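Local atomic coordinates of putative hyaluronoglucosaminidase (Clostridium perfringens, PDB entry 6PWI), a protein that probably acts as a hexosaminidase of glycoside hydrolase family 84 and is thought to be secreted and, as the full-length protein, anchored to the cell wall. Residues Trp191-Arg196 / Lys238-Val243; Glu232-Ile237 / Phe282-Ser287; Asp313-Arg318 / Pro355-Ile360. One frame throughout, in Å; residues are numbered along the deposited sequence.

The three contacts lie in the (beta/alpha)8-barrel catalytic domain of a larger family 84 protein and illustrate how its outer helices pack on one another and on turns leading into strands. Contact 1 joins helices 193-204 and 231-247, contact 2 helices 231-247 and 268-286, and contact 3 sets helix 304-321 against the turn before strand 359-362. Contacts 1 and 2, their centres about 12 Å apart, interleave along the chain through their shared helix; contact 3 follows both, its centre about 21 Å from that of contact 2. Trp317 NE1 donates a hydrogen bond to Glu283 OE2, joining contacts 2 and 3. All three lie away from Asp299, the predicted proton donor, and are plain packing within the barrel.

Contact 1 (Trp191-Arg196 / Lys238-Val243)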
ATOM      1  N   TRP A 191      -7.318 -12.678   2.484  1.00 23.17           N
ATOM      2  CA  TRP A 191      -6.852 -12.716   1.112  1.00 23.43           C
ATOM      3  C   TRP A 191      -6.492 -14.151   0.742  1.00 24.34           C
ATOM      4  O   TRP A 191      -6.039 -14.926   1.588  1.00 24.21           O
ATOM      5  CB  TRP A 191      -5.646 -11.791   0.932  1.00 24.05           C
ATOM      6  CG  TRP A 191      -5.922 -10.342   1.193  1.00 24.27           C
ATOM      7  CD1 TRP A 191      -7.095  -9.667   1.011  1.00 23.75           C
ATOM      8  CD2 TRP A 191      -4.968  -9.368   1.640  1.00 24.20           C
ATOM      9  NE1 TRP A 191      -6.945  -8.349   1.341  1.00 23.25           N
ATOM     10  CE2 TRP A 191      -5.651  -8.136   1.729  1.00 24.66           C
ATOM     11  CE3 TRP A 191      -3.616  -9.425   1.986  1.00 24.43           C
ATOM     12  CZ2 TRP A 191      -5.019  -6.967   2.152  1.00 25.37           C
ATOM     13  CZ3 TRP A 191      -2.993  -8.276   2.414  1.00 25.35           C
ATOM     14  CH2 TRP A 191      -3.686  -7.065   2.490  1.00 26.37           C
ATOM     15  N   SER A 192      -6.695 -14.493  -0.534  1.00 24.83           N
ATOM     16  CA  SER A 192      -6.179 -15.743  -1.063  1.00 25.94           C
ATOM     17  C   SER A 192      -4.649 -15.683  -1.130  1.00 26.78           C
ATOM     18  O   SER A 192      -4.055 -14.604  -1.162  1.00 27.94           O
ATOM     19  CB  SER A 192      -6.773 -16.010  -2.408  1.00 24.81           C
ATOM     20  OG  SER A 192      -6.202 -15.129  -3.361  1.00 26.21           O
ATOM     21  N   ASN A 193      -4.013 -16.856  -1.163  1.00 26.14           N
ATOM     22  CA  ASN A 193      -2.569 -16.939  -1.309  1.00 26.52           C
ATOM     23  C   ASN A 193      -2.127 -16.303  -2.629  1.00 27.07           C
ATOM     24  O   ASN A 193      -1.118 -15.607  -2.664  1.00 28.53           O
ATOM     25  CB  ASN A 193      -2.055 -18.367  -1.112  1.00 25.83           C
ATOM     26  CG  ASN A 193      -2.250 -18.873   0.301  1.00 25.86           C
ATOM     27  OD1 ASN A 193      -2.452 -18.090   1.228  1.00 25.59           O
ATOM     28  ND2 ASN A 193      -2.192 -20.183   0.480  1.00 26.45           N
ATOM     29  N   GLU A 194      -2.884 -16.530  -3.707  1.00 27.55           N
ATOM     30  CA  GLU A 194      -2.614 -15.891  -4.986  1.00 29.04           C
ATOM     31  C   GLU A 194      -2.465 -14.376  -4.793  1.00 28.98           C
ATOM     32  O   GLU A 194      -1.515 -13.781  -5.310  1.00 27.75           O
ATOM     33  CB  GLU A 194      -3.717 -16.247  -5.989  1.00 31.12           C
ATOM     34  CG  GLU A 194      -3.365 -15.962  -7.447  1.00 34.43           C
ATOM     35  CD  GLU A 194      -4.409 -16.362  -8.491  1.00 37.31           C
ATOM     36  OE1 GLU A 194      -5.546 -16.719  -8.098  1.00 37.45           O
ATOM     37  OE2 GLU A 194      -4.087 -16.322  -9.707  1.00 37.86           O
ATOM     38  N   ASN A 195      -3.399 -13.767  -4.038  1.00 27.14           N
ATOM     39  CA  ASN A 195      -3.475 -12.319  -3.883  1.00 25.82           C
ATOM     40  C   ASN A 195      -2.381 -11.804  -2.949  1.00 25.81           C
ATOM     41  O   ASN A 195      -1.832 -10.729  -3.190  1.00 26.27           O
ATOM     42  CB  ASN A 195      -4.860 -11.836  -3.440  1.00 26.24           C
ATOM     43  CG  ASN A 195      -5.811 -11.558  -4.590  1.00 27.47           C
ATOM     44  OD1 ASN A 195      -5.434 -10.956  -5.598  1.00 26.83           O
ATOM     45  ND2 ASN A 195      -7.058 -11.982  -4.441  1.00 26.50           N
ATOM     46  N   ARG A 196      -2.074 -12.558  -1.883  1.00 24.22           N
ATOM     47  CA  ARG A 196      -0.996 -12.170  -0.989  1.00 23.67           C
ATOM     48  C   ARG A 196       0.318 -12.068  -1.762  1.00 23.47           C
ATOM     49  O   ARG A 196       1.085 -11.130  -1.559  1.00 23.40           O
ATOM     50  CB  ARG A 196      -0.873 -13.132   0.192  1.00 23.05           C
ATOM     51  CG  ARG A 196      -1.931 -12.923   1.262  1.00 23.01           C
ATOM     52  CD  ARG A 196      -2.129 -14.212   2.035  1.00 22.06           C
ATOM     53  NE  ARG A 196      -3.010 -14.064   3.180  1.00 21.57           N
ATOM     54  CZ  ARG A 196      -3.636 -15.077   3.761  1.00 21.06           C
ATOM     55  NH1 ARG A 196      -3.477 -16.302   3.292  1.00 21.26           N
ATOM     56  NH2 ARG A 196      -4.417 -14.866   4.803  1.00 20.38           N
ATOM     57  N   LYS A 238       5.510 -21.184   3.155  1.00 27.32           N
ATOM     58  CA  LYS A 238       6.840 -21.138   2.564  1.00 28.41           C
ATOM     59  C   LYS A 238       6.794 -20.582   1.137  1.00 27.91           C
ATOM     60  O   LYS A 238       7.720 -19.894   0.717  1.00 27.47           O
ATOM     61  CB  LYS A 238       7.570 -22.479   2.672  1.00 28.42           C
ATOM     62  CG  LYS A 238       8.716 -22.665   1.687  1.00 29.04           C
ATOM     63  CD  LYS A 238       9.784 -23.614   2.177  1.00 31.88           C
ATOM     64  CE  LYS A 238      10.642 -24.181   1.065  1.00 32.65           C
ATOM     65  NZ  LYS A 238      10.863 -23.204  -0.028  1.00 34.69           N
ATOM     66  N   GLU A 239       5.719 -20.867   0.395  1.00 27.74           N
ATOM     67  CA  GLU A 239       5.588 -20.313  -0.945  1.00 29.52           C
ATOM     68  C   GLU A 239       5.467 -18.789  -0.881  1.00 27.79           C
ATOM     69  O   GLU A 239       6.037 -18.089  -1.712  1.00 26.83           O
ATOM     70  CB  GLU A 239       4.397 -20.922  -1.685  1.00 33.20           C
ATOM     71  CG  GLU A 239       4.716 -22.225  -2.390  1.00 36.47           C
ATOM     72  CD  GLU A 239       3.544 -22.829  -3.146  1.00 41.71           C
ATOM     73  OE1 GLU A 239       2.446 -22.238  -3.111  1.00 43.66           O
ATOM     74  OE2 GLU A 239       3.731 -23.894  -3.772  1.00 47.96           O
ATOM     75  N   MET A 240       4.734 -18.282   0.119  1.00 26.80           N
ATOM     76  CA  MET A 240       4.547 -16.849   0.273  1.00 26.08           C
ATOM     77  C   MET A 240       5.844 -16.188   0.732  1.00 25.59           C
ATOM     78  O   MET A 240       6.181 -15.105   0.260  1.00 25.94           O
ATOM     79  CB  MET A 240       3.410 -16.525   1.245  1.00 25.37           C
ATOM     80  CG  MET A 240       2.058 -16.843   0.654  1.00 26.57           C
ATOM     81  SD  MET A 240       0.686 -16.366   1.718  1.00 29.70           S
ATOM     82  CE  MET A 240       0.573 -17.770   2.828  1.00 27.73           C
ATOM     83  N   VAL A 241       6.570 -16.865   1.629  1.00 23.53           N
ATOM     84  CA  VAL A 241       7.825 -16.359   2.153  1.00 23.49           C
ATOM     85  C   VAL A 241       8.844 -16.237   1.017  1.00 24.35           C
ATOM     86  O   VAL A 241       9.624 -15.284   0.968  1.00 24.77           O
ATOM     87  CB  VAL A 241       8.331 -17.238   3.315  1.00 22.57           C
ATOM     88  CG1 VAL A 241       9.769 -16.923   3.689  1.00 21.58           C
ATOM     89  CG2 VAL A 241       7.423 -17.137   4.531  1.00 21.67           C
ATOM     90  N   ASP A 242       8.815 -17.193   0.085  1.00 24.85           N
ATOM     91  CA  ASP A 242       9.724 -17.176  -1.046  1.00 25.89           C
ATOM     92  C   ASP A 242       9.427 -15.971  -1.938  1.00 26.18           C
ATOM     93  O   ASP A 242      10.360 -15.332  -2.429  1.00 26.43           O
ATOM     94  CB  ASP A 242       9.685 -18.496  -1.823  1.00 29.68           C
ATOM     95  CG  ASP A 242      10.365 -19.682  -1.144  1.00 33.68           C
ATOM     96  OD1 ASP A 242      11.092 -19.479  -0.125  1.00 35.27           O
ATOM     97  OD2 ASP A 242      10.169 -20.818  -1.641  1.00 35.03           O
ATOM     98  N   VAL A 243       8.135 -15.662  -2.144  1.00 24.65           N
ATOM     99  CA  VAL A 243       7.768 -14.487  -2.924  1.00 23.37           C
ATOM    100  C   VAL A 243       8.297 -13.242  -2.213  1.00 23.46           C
ATOM    101  O   VAL A 243       8.849 -12.344  -2.852  1.00 22.83           O
ATOM    102  CB  VAL A 243       6.259 -14.388  -3.231  1.00 22.50           C
ATOM    103  CG1 VAL A 243       5.916 -13.050  -3.865  1.00 22.11           C
ATOM    104  CG2 VAL A 243       5.788 -15.514  -4.136  1.00 21.80           C
TER
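Met240 puts its sulfur and methyl group against Asn193 and Arg196, joining the first two helices of the (beta/alpha)8 barrel. Helix 193-204 begins here, and Met240 reaches it from the middle of helix 231-247; the nearest backbones, at Asn193 and Met240, are 7.3 Å apart between CA atoms. The thioether crosses the Asn193 side chain at about a right angle, with Met240 CE 3.4 Å from Asn193 OD1. On the arginine, the aliphatic part does the touching: Arg196 CD lies 3.6 Å from Met240 SD. A bend at the last torsion of Met240 (chi3 -83°) brings the methyl to the amide oxygen, while the sulfur touches both that oxygen and the arginine chain.

Both partners of the methionine are held by a polar network. Arg196 NH1 donates to Asn193 OD1 over 2.9 Å, in the guanidinium plane and nearly along the C=O axis, although the N-H...O angle is only 136°. Trp191 O sits over the centre of one guanidinium face, 3.2 Å above it. The arginine's strongest partner is Glu184, which forms a salt bridge with Arg196 NE and also accepts from Trp191 N, tying the helix start to strand 179-184. Met200 and Lys197 extend the bed of Met240 along helix 193-204. Ser192 caps that helix, its OG accepting from Asn195 N at 3.2 Å.

Contact 2 (Glu232-Ile237 / Phe282-Ser287); sequences EKLAEI and FEQLYS
Two neighbouring helices of the outer layer, 231-247 and 268-286, meet where Leu234 packs on Gln284 and Ile237 on Leu285. Leu234 holds CG anti to its backbone nitrogen (chi1 -172°), which sends both methyls toward the other helix. There both press on one side of the glutamine chain: Leu234 CD1 lies 3.8 Å from Gln284 CG, and Leu234 CD2 is equally far, 3.8 Å, from Gln284 NE2. The extended Gln284 chain thus offers its methylene and its amide to a leucine, purely by van der Waals contact. Its polar end is engaged elsewhere, with OE1 accepting from Tyr229 N just ahead of helix 231-247.

In this (beta/alpha)8 barrel the deeper pair faces the strands. Ile237 CG2 meets Leu285 CD1 at 4.0 Å, and the two side chains also rest on strand 250-255, Ile237 on Phe251 and Leu285 on Trp253. That strand joins the two helices in sequence, so the pair packs aliphatic carbon between all three, while Leu234 and Gln284 lie nearer the solvent. Pro228 lies against Gln284 as well. At the end of the 282-287 segment, Ser287 OG donates to Gln284 O over 2.7 Å, the hydroxyl tilted 24° from the carbonyl plane.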
ATOM      1  N   GLU A 232       0.770 -29.072   5.344  1.00 28.87           N
ATOM      2  CA  GLU A 232       0.229 -28.459   4.135  1.00 28.50           C
ATOM      3  C   GLU A 232       0.209 -26.941   4.306  1.00 29.10           C
ATOM      4  O   GLU A 232       0.573 -26.218   3.378  1.00 29.12           O
ATOM      5  CB  GLU A 232      -1.150 -28.998   3.740  1.00 26.96           C
ATOM      6  N   LYS A 233      -0.186 -26.476   5.503  1.00 28.36           N
ATOM      7  CA  LYS A 233      -0.313 -25.053   5.777  1.00 29.09           C
ATOM      8  C   LYS A 233       1.067 -24.390   5.791  1.00 29.78           C
ATOM      9  O   LYS A 233       1.244 -23.313   5.221  1.00 31.42           O
ATOM     10  CB  LYS A 233      -1.184 -24.788   7.014  1.00 28.38           C
ATOM     11  N   LEU A 234       2.049 -25.057   6.404  1.00 29.87           N
ATOM     12  CA  LEU A 234       3.412 -24.556   6.453  1.00 29.40           C
ATOM     13  C   LEU A 234       3.989 -24.425   5.043  1.00 29.26           C
ATOM     14  O   LEU A 234       4.735 -23.491   4.760  1.00 30.34           O
ATOM     15  CB  LEU A 234       4.265 -25.489   7.323  1.00 30.27           C
ATOM     16  CG  LEU A 234       5.680 -24.987   7.630  1.00 31.29           C
ATOM     17  CD1 LEU A 234       5.657 -23.853   8.648  1.00 31.21           C
ATOM     18  CD2 LEU A 234       6.584 -26.114   8.110  1.00 29.81           C
ATOM     19  N   ALA A 235       3.649 -25.369   4.158  1.00 29.77           N
ATOM     20  CA  ALA A 235       4.196 -25.380   2.810  1.00 30.18           C
ATOM     21  C   ALA A 235       3.614 -24.218   2.008  1.00 30.88           C
ATOM     22  O   ALA A 235       4.270 -23.688   1.110  1.00 31.58           O
ATOM     23  CB  ALA A 235       3.931 -26.707   2.141  1.00 29.37           C
ATOM     24  N   GLU A 236       2.379 -23.832   2.349  1.00 30.90           N
ATOM     25  CA  GLU A 236       1.722 -22.699   1.720  1.00 31.46           C
ATOM     26  C   GLU A 236       2.407 -21.413   2.166  1.00 29.54           C
ATOM     27  O   GLU A 236       2.634 -20.526   1.349  1.00 29.90           O
ATOM     28  CB  GLU A 236       0.237 -22.651   2.072  1.00 33.94           C
ATOM     29  CG  GLU A 236      -0.599 -23.668   1.319  1.00 37.06           C
ATOM     30  CD  GLU A 236      -2.015 -23.823   1.852  1.00 42.32           C
ATOM     31  OE1 GLU A 236      -2.519 -22.885   2.527  1.00 44.98           O
ATOM     32  OE2 GLU A 236      -2.617 -24.882   1.591  1.00 45.48           O
ATOM     33  N   ILE A 237       2.736 -21.337   3.462  1.00 27.20           N
ATOM     34  CA  ILE A 237       3.445 -20.201   4.026  1.00 25.79           C
ATOM     35  C   ILE A 237       4.797 -20.062   3.326  1.00 27.10           C
ATOM     36  O   ILE A 237       5.169 -18.959   2.921  1.00 28.02           O
ATOM     37  CB  ILE A 237       3.561 -20.302   5.564  1.00 24.64           C
ATOM     38  CG1 ILE A 237       2.212 -20.045   6.247  1.00 24.39           C
ATOM     39  CG2 ILE A 237       4.645 -19.374   6.098  1.00 23.20           C
ATOM     40  CD1 ILE A 237       2.195 -20.344   7.732  1.00 23.75           C
ATOM     41  N   PHE A 282       8.498 -20.237  16.587  1.00 31.64           N
ATOM     42  CA  PHE A 282       9.280 -19.278  15.822  1.00 31.42           C
ATOM     43  C   PHE A 282      10.279 -20.027  14.949  1.00 32.00           C
ATOM     44  O   PHE A 282      10.500 -19.646  13.800  1.00 33.51           O
ATOM     45  CB  PHE A 282       9.955 -18.245  16.730  1.00 32.22           C
ATOM     46  CG  PHE A 282       9.110 -17.061  17.142  1.00 33.62           C
ATOM     47  CD1 PHE A 282       7.752 -17.000  16.856  1.00 34.69           C
ATOM     48  CD2 PHE A 282       9.669 -16.005  17.848  1.00 33.93           C
ATOM     49  CE1 PHE A 282       6.991 -15.906  17.244  1.00 34.67           C
ATOM     50  CE2 PHE A 282       8.906 -14.914  18.237  1.00 33.84           C
ATOM     51  CZ  PHE A 282       7.566 -14.867  17.937  1.00 33.15           C
ATOM     52  N   GLU A 283      10.859 -21.102  15.504  1.00 32.77           N
ATOM     53  CA  GLU A 283      11.816 -21.938  14.792  1.00 32.40           C
ATOM     54  C   GLU A 283      11.153 -22.562  13.566  1.00 31.96           C
ATOM     55  O   GLU A 283      11.782 -22.655  12.512  1.00 33.23           O
ATOM     56  CB  GLU A 283      12.407 -23.022  15.699  1.00 34.09           C
ATOM     57  CG  GLU A 283      13.346 -22.504  16.774  1.00 35.49           C
ATOM     58  CD  GLU A 283      14.684 -21.978  16.281  1.00 38.51           C
ATOM     59  OE1 GLU A 283      14.908 -21.981  15.046  1.00 39.79           O
ATOM     60  OE2 GLU A 283      15.504 -21.569  17.132  1.00 39.20           O
ATOM     61  N   GLN A 284       9.882 -22.977  13.709  1.00 30.31           N
ATOM     62  CA  GLN A 284       9.150 -23.592  12.611  1.00 29.97           C
ATOM     63  C   GLN A 284       9.014 -22.598  11.456  1.00 29.67           C
ATOM     64  O   GLN A 284       9.278 -22.950  10.307  1.00 31.16           O
ATOM     65  CB  GLN A 284       7.797 -24.155  13.060  1.00 30.42           C
ATOM     66  CG  GLN A 284       7.128 -25.023  11.997  1.00 32.95           C
ATOM     67  CD  GLN A 284       5.654 -25.299  12.200  1.00 34.60           C
ATOM     68  OE1 GLN A 284       4.927 -24.545  12.847  1.00 34.92           O
ATOM     69  NE2 GLN A 284       5.187 -26.389  11.617  1.00 34.95           N
ATOM     70  N   LEU A 285       8.619 -21.355  11.767  1.00 27.34           N
ATOM     71  CA  LEU A 285       8.504 -20.336  10.734  1.00 26.21           C
ATOM     72  C   LEU A 285       9.889 -20.009  10.185  1.00 27.43           C
ATOM     73  O   LEU A 285      10.030 -19.836   8.976  1.00 28.15           O
ATOM     74  CB  LEU A 285       7.810 -19.083  11.282  1.00 24.11           C
ATOM     75  CG  LEU A 285       6.278 -19.074  11.276  1.00 22.48           C
ATOM     76  CD1 LEU A 285       5.705 -19.505   9.937  1.00 21.25           C
ATOM     77  CD2 LEU A 285       5.706 -19.916  12.399  1.00 21.73           C
ATOM     78  N   TYR A 286      10.901 -19.952  11.071  1.00 28.39           N
ATOM     79  CA  TYR A 286      12.274 -19.641  10.691  1.00 29.11           C
ATOM     80  C   TYR A 286      12.773 -20.644   9.653  1.00 30.33           C
ATOM     81  O   TYR A 286      13.534 -20.282   8.752  1.00 29.50           O
ATOM     82  CB  TYR A 286      13.218 -19.661  11.900  1.00 29.57           C
ATOM     83  CG  TYR A 286      14.624 -19.194  11.601  1.00 30.17           C
ATOM     84  CD1 TYR A 286      14.985 -17.865  11.759  1.00 30.26           C
ATOM     85  CD2 TYR A 286      15.603 -20.075  11.154  1.00 30.15           C
ATOM     86  CE1 TYR A 286      16.271 -17.428  11.473  1.00 31.32           C
ATOM     87  CE2 TYR A 286      16.890 -19.655  10.854  1.00 28.30           C
ATOM     88  CZ  TYR A 286      17.227 -18.324  11.021  1.00 30.42           C
ATOM     89  OH  TYR A 286      18.486 -17.884  10.732  1.00 29.90           O
ATOM     90  N   SER A 287      12.317 -21.899   9.797  1.00 29.94           N
ATOM     91  CA  SER A 287      12.766 -23.016   8.982  1.00 29.24           C
ATOM     92  C   SER A 287      12.219 -22.919   7.559  1.00 30.10           C
ATOM     93  O   SER A 287      12.732 -23.576   6.660  1.00 32.26           O
ATOM     94  CB  SER A 287      12.416 -24.335   9.630  1.00 27.92           C
ATOM     95  OG  SER A 287      11.086 -24.719   9.324  1.00 27.44           O
TER

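Contact 3 (Asp313-Arg318 / Pro355-Ile360); sequences DLEKWR and PETIDI
Glu315 carries most of the contact between the fourth barrel helix, 304-321, and the turn preceding strand 359-362, the sixth strand of the (beta/alpha)8 barrel. It meets that turn twice, with its carbons against Pro355 and its carboxylate against Thr357. The packed part is the first of these. Glu315 CB lies 4.0 Å from Pro355 CG, and the two side chains run past each other in opposite directions. Pro355 also touches Glu312, one helical turn earlier, and Ile358 reaches Met311, so the turn rests on one stripe of the helix.

The glutamate is extended at first, with CG opposite the backbone nitrogen (chi1 179°), then folds at chi2 (70°), bringing the carboxylate round to the threonine. Thr357 OG1 donates to Glu315 OE2 over 2.9 Å, approaching from well above the carboxylate plane, 56° out of it. The same oxygen pairs with Arg318 NH1 at 2.7 Å in a salt bridge within the helix, one turn on. Its hydrogen-bond geometry is weak, yet the guanidinium would still be expected to favour the ionised carboxylate.

Toward solvent the contact is looser. Arg318 only approaches the turn obliquely, NH1 staying 3.8 Å from Thr357 OG1, and its NE donates a hydrogen bond to Val324 O. Glu356, at the exposed corner, carries its carboxylate away from the helix. The turn itself is type I, from Pro355 to Ile358, and Arg385 NH1 hydrogen-bonds to both Pro355 O and Ile358 O. The bond that closes the turn runs from Ile358 N to Pro355 O, 3.2 Å long.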
ATOM      1  N   ASP A 313      13.144 -12.035  26.467  1.00 36.00           N
ATOM      2  CA  ASP A 313      13.561 -13.404  26.192  1.00 36.66           C
ATOM      3  C   ASP A 313      13.590 -13.671  24.686  1.00 36.44           C
ATOM      4  O   ASP A 313      14.447 -14.417  24.212  1.00 37.80           O
ATOM      5  CB  ASP A 313      12.737 -14.422  26.988  1.00 38.87           C
ATOM      6  CG  ASP A 313      13.162 -14.537  28.448  1.00 41.21           C
ATOM      7  OD1 ASP A 313      14.349 -14.284  28.736  1.00 43.45           O
ATOM      8  OD2 ASP A 313      12.307 -14.884  29.287  1.00 41.01           O
ATOM      9  N   LEU A 314      12.667 -13.050  23.938  1.00 34.29           N
ATOM     10  CA  LEU A 314      12.613 -13.230  22.495  1.00 32.16           C
ATOM     11  C   LEU A 314      13.758 -12.477  21.830  1.00 32.45           C
ATOM     12  O   LEU A 314      14.241 -12.898  20.782  1.00 33.83           O
ATOM     13  CB  LEU A 314      11.257 -12.771  21.950  1.00 31.06           C
ATOM     14  CG  LEU A 314      10.058 -13.614  22.382  1.00 30.72           C
ATOM     15  CD1 LEU A 314       8.778 -13.103  21.742  1.00 30.67           C
ATOM     16  CD2 LEU A 314      10.269 -15.078  22.040  1.00 29.28           C
ATOM     17  N   GLU A 315      14.189 -11.371  22.448  1.00 33.26           N
ATOM     18  CA  GLU A 315      15.276 -10.573  21.902  1.00 35.22           C
ATOM     19  C   GLU A 315      16.589 -11.355  21.985  1.00 37.60           C
ATOM     20  O   GLU A 315      17.401 -11.298  21.059  1.00 36.57           O
ATOM     21  CB  GLU A 315      15.350  -9.206  22.590  1.00 35.48           C
ATOM     22  CG  GLU A 315      16.472  -8.313  22.083  1.00 36.03           C
ATOM     23  CD  GLU A 315      16.333  -7.739  20.678  1.00 39.39           C
ATOM     24  OE1 GLU A 315      15.308  -8.000  20.015  1.00 39.54           O
ATOM     25  OE2 GLU A 315      17.258  -7.022  20.244  1.00 41.29           O
ATOM     26  N   LYS A 316      16.780 -12.097  23.088  1.00 39.65           N
ATOM     27  CA  LYS A 316      17.961 -12.933  23.265  1.00 41.93           C
ATOM     28  C   LYS A 316      18.047 -13.942  22.122  1.00 41.77           C
ATOM     29  O   LYS A 316      19.093 -14.073  21.486  1.00 43.75           O
ATOM     30  CB  LYS A 316      17.979 -13.601  24.647  1.00 45.59           C
ATOM     31  CG  LYS A 316      18.668 -12.812  25.759  1.00 47.67           C
ATOM     32  CD  LYS A 316      18.766 -13.548  27.093  1.00 50.10           C
ATOM     33  CE  LYS A 316      17.660 -13.213  28.075  1.00 49.96           C
ATOM     34  N   TRP A 317      16.923 -14.620  21.854  1.00 39.88           N
ATOM     35  CA  TRP A 317      16.782 -15.567  20.756  1.00 38.73           C
ATOM     36  C   TRP A 317      17.143 -14.916  19.420  1.00 37.68           C
ATOM     37  O   TRP A 317      17.872 -15.486  18.605  1.00 36.54           O
ATOM     38  CB  TRP A 317      15.358 -16.138  20.735  1.00 38.14           C
ATOM     39  CG  TRP A 317      15.099 -17.066  19.589  1.00 40.28           C
ATOM     40  CD1 TRP A 317      15.425 -18.390  19.516  1.00 40.42           C
ATOM     41  CD2 TRP A 317      14.456 -16.742  18.341  1.00 40.52           C
ATOM     42  NE1 TRP A 317      15.036 -18.910  18.311  1.00 40.75           N
ATOM     43  CE2 TRP A 317      14.440 -17.925  17.567  1.00 40.32           C
ATOM     44  CE3 TRP A 317      13.887 -15.580  17.803  1.00 39.85           C
ATOM     45  CZ2 TRP A 317      13.877 -17.973  16.291  1.00 39.33           C
ATOM     46  CZ3 TRP A 317      13.347 -15.626  16.536  1.00 39.33           C
ATOM     47  CH2 TRP A 317      13.337 -16.808  15.792  1.00 38.79           C
ATOM     48  N   ARG A 318      16.619 -13.709  19.206  1.00 35.79           N
ATOM     49  CA  ARG A 318      16.743 -13.037  17.926  1.00 35.61           C
ATOM     50  C   ARG A 318      18.214 -12.748  17.622  1.00 37.01           C
ATOM     51  O   ARG A 318      18.648 -12.844  16.473  1.00 36.73           O
ATOM     52  CB  ARG A 318      15.895 -11.768  17.967  1.00 34.45           C
ATOM     53  CG  ARG A 318      15.847 -11.003  16.656  1.00 32.44           C
ATOM     54  CD  ARG A 318      15.759  -9.553  17.046  1.00 30.93           C
ATOM     55  NE  ARG A 318      16.514  -8.833  16.045  1.00 31.94           N
ATOM     56  CZ  ARG A 318      17.248  -7.762  16.292  1.00 31.23           C
ATOM     57  NH1 ARG A 318      17.338  -7.288  17.524  1.00 29.65           N
ATOM     58  NH2 ARG A 318      17.890  -7.174  15.300  1.00 32.88           N
ATOM     59  N   PRO A 355      13.283  -3.922  25.181  1.00 29.74           N
ATOM     60  CA  PRO A 355      14.508  -3.605  24.445  1.00 30.38           C
ATOM     61  C   PRO A 355      14.292  -2.542  23.376  1.00 33.79           C
ATOM     62  O   PRO A 355      13.279  -2.560  22.683  1.00 37.30           O
ATOM     63  CB  PRO A 355      14.870  -4.943  23.796  1.00 28.24           C
ATOM     64  CG  PRO A 355      14.380  -5.957  24.787  1.00 28.43           C
ATOM     65  CD  PRO A 355      13.095  -5.373  25.335  1.00 29.32           C
ATOM     66  N   GLU A 356      15.283  -1.652  23.250  1.00 37.87           N
ATOM     67  CA  GLU A 356      15.264  -0.453  22.426  1.00 39.30           C
ATOM     68  C   GLU A 356      15.012  -0.759  20.949  1.00 36.23           C
ATOM     69  O   GLU A 356      14.568   0.112  20.205  1.00 36.12           O
ATOM     70  CB  GLU A 356      16.628   0.227  22.522  1.00 46.28           C
ATOM     71  CG  GLU A 356      16.715   1.329  23.561  1.00 55.43           C
ATOM     72  CD  GLU A 356      17.923   2.227  23.320  1.00 66.65           C
ATOM     73  OE1 GLU A 356      19.062   1.780  23.604  1.00 67.00           O
ATOM     74  OE2 GLU A 356      17.732   3.358  22.810  1.00 72.65           O
ATOM     75  N   THR A 357      15.316  -1.986  20.515  1.00 33.32           N
ATOM     76  CA  THR A 357      15.297  -2.328  19.100  1.00 31.11           C
ATOM     77  C   THR A 357      13.873  -2.590  18.607  1.00 30.36           C
ATOM     78  O   THR A 357      13.632  -2.591  17.401  1.00 31.13           O
ATOM     79  CB  THR A 357      16.152  -3.572  18.826  1.00 30.97           C
ATOM     80  OG1 THR A 357      15.669  -4.623  19.670  1.00 30.51           O
ATOM     81  CG2 THR A 357      17.634  -3.338  19.034  1.00 28.88           C
ATOM     82  N   ILE A 358      12.939  -2.832  19.535  1.00 27.84           N
ATOM     83  CA  ILE A 358      11.594  -3.252  19.177  1.00 26.72           C
ATOM     84  C   ILE A 358      10.797  -2.045  18.686  1.00 26.98           C
ATOM     85  O   ILE A 358      10.808  -0.991  19.315  1.00 28.61           O
ATOM     86  CB  ILE A 358      10.917  -3.980  20.357  1.00 25.53           C
ATOM     87  CG1 ILE A 358      11.670  -5.266  20.710  1.00 24.97           C
ATOM     88  CG2 ILE A 358       9.449  -4.245  20.064  1.00 23.52           C
ATOM     89  CD1 ILE A 358      11.339  -5.829  22.075  1.00 24.49           C
ATOM     90  N   ASP A 359      10.114  -2.226  17.551  1.00 26.46           N
ATOM     91  CA  ASP A 359       9.264  -1.210  16.951  1.00 27.38           C
ATOM     92  C   ASP A 359       7.827  -1.370  17.442  1.00 25.60           C
ATOM     93  O   ASP A 359       7.145  -2.326  17.081  1.00 25.55           O
ATOM     94  CB  ASP A 359       9.373  -1.255  15.426  1.00 29.97           C
ATOM     95  CG  ASP A 359      10.825  -1.187  14.989  1.00 33.52           C
ATOM     96  OD1 ASP A 359      11.498  -0.197  15.366  1.00 34.59           O
ATOM     97  OD2 ASP A 359      11.291  -2.150  14.329  1.00 35.04           O
ATOM     98  N   ILE A 360       7.384  -0.419  18.272  1.00 23.72           N
ATOM     99  CA  ILE A 360       6.050  -0.450  18.849  1.00 22.09           C
ATOM    100  C   ILE A 360       5.102   0.344  17.946  1.00 22.18           C
ATOM    101  O   ILE A 360       5.431   1.447  17.505  1.00 22.83           O
ATOM    102  CB  ILE A 360       6.100   0.091  20.291  1.00 20.61           C
ATOM    103  CG1 ILE A 360       6.948  -0.817  21.186  1.00 19.71           C
ATOM    104  CG2 ILE A 360       4.694   0.296  20.835  1.00 20.08           C
ATOM    105  CD1 ILE A 360       7.573  -0.131  22.382  1.00 19.23           C
TER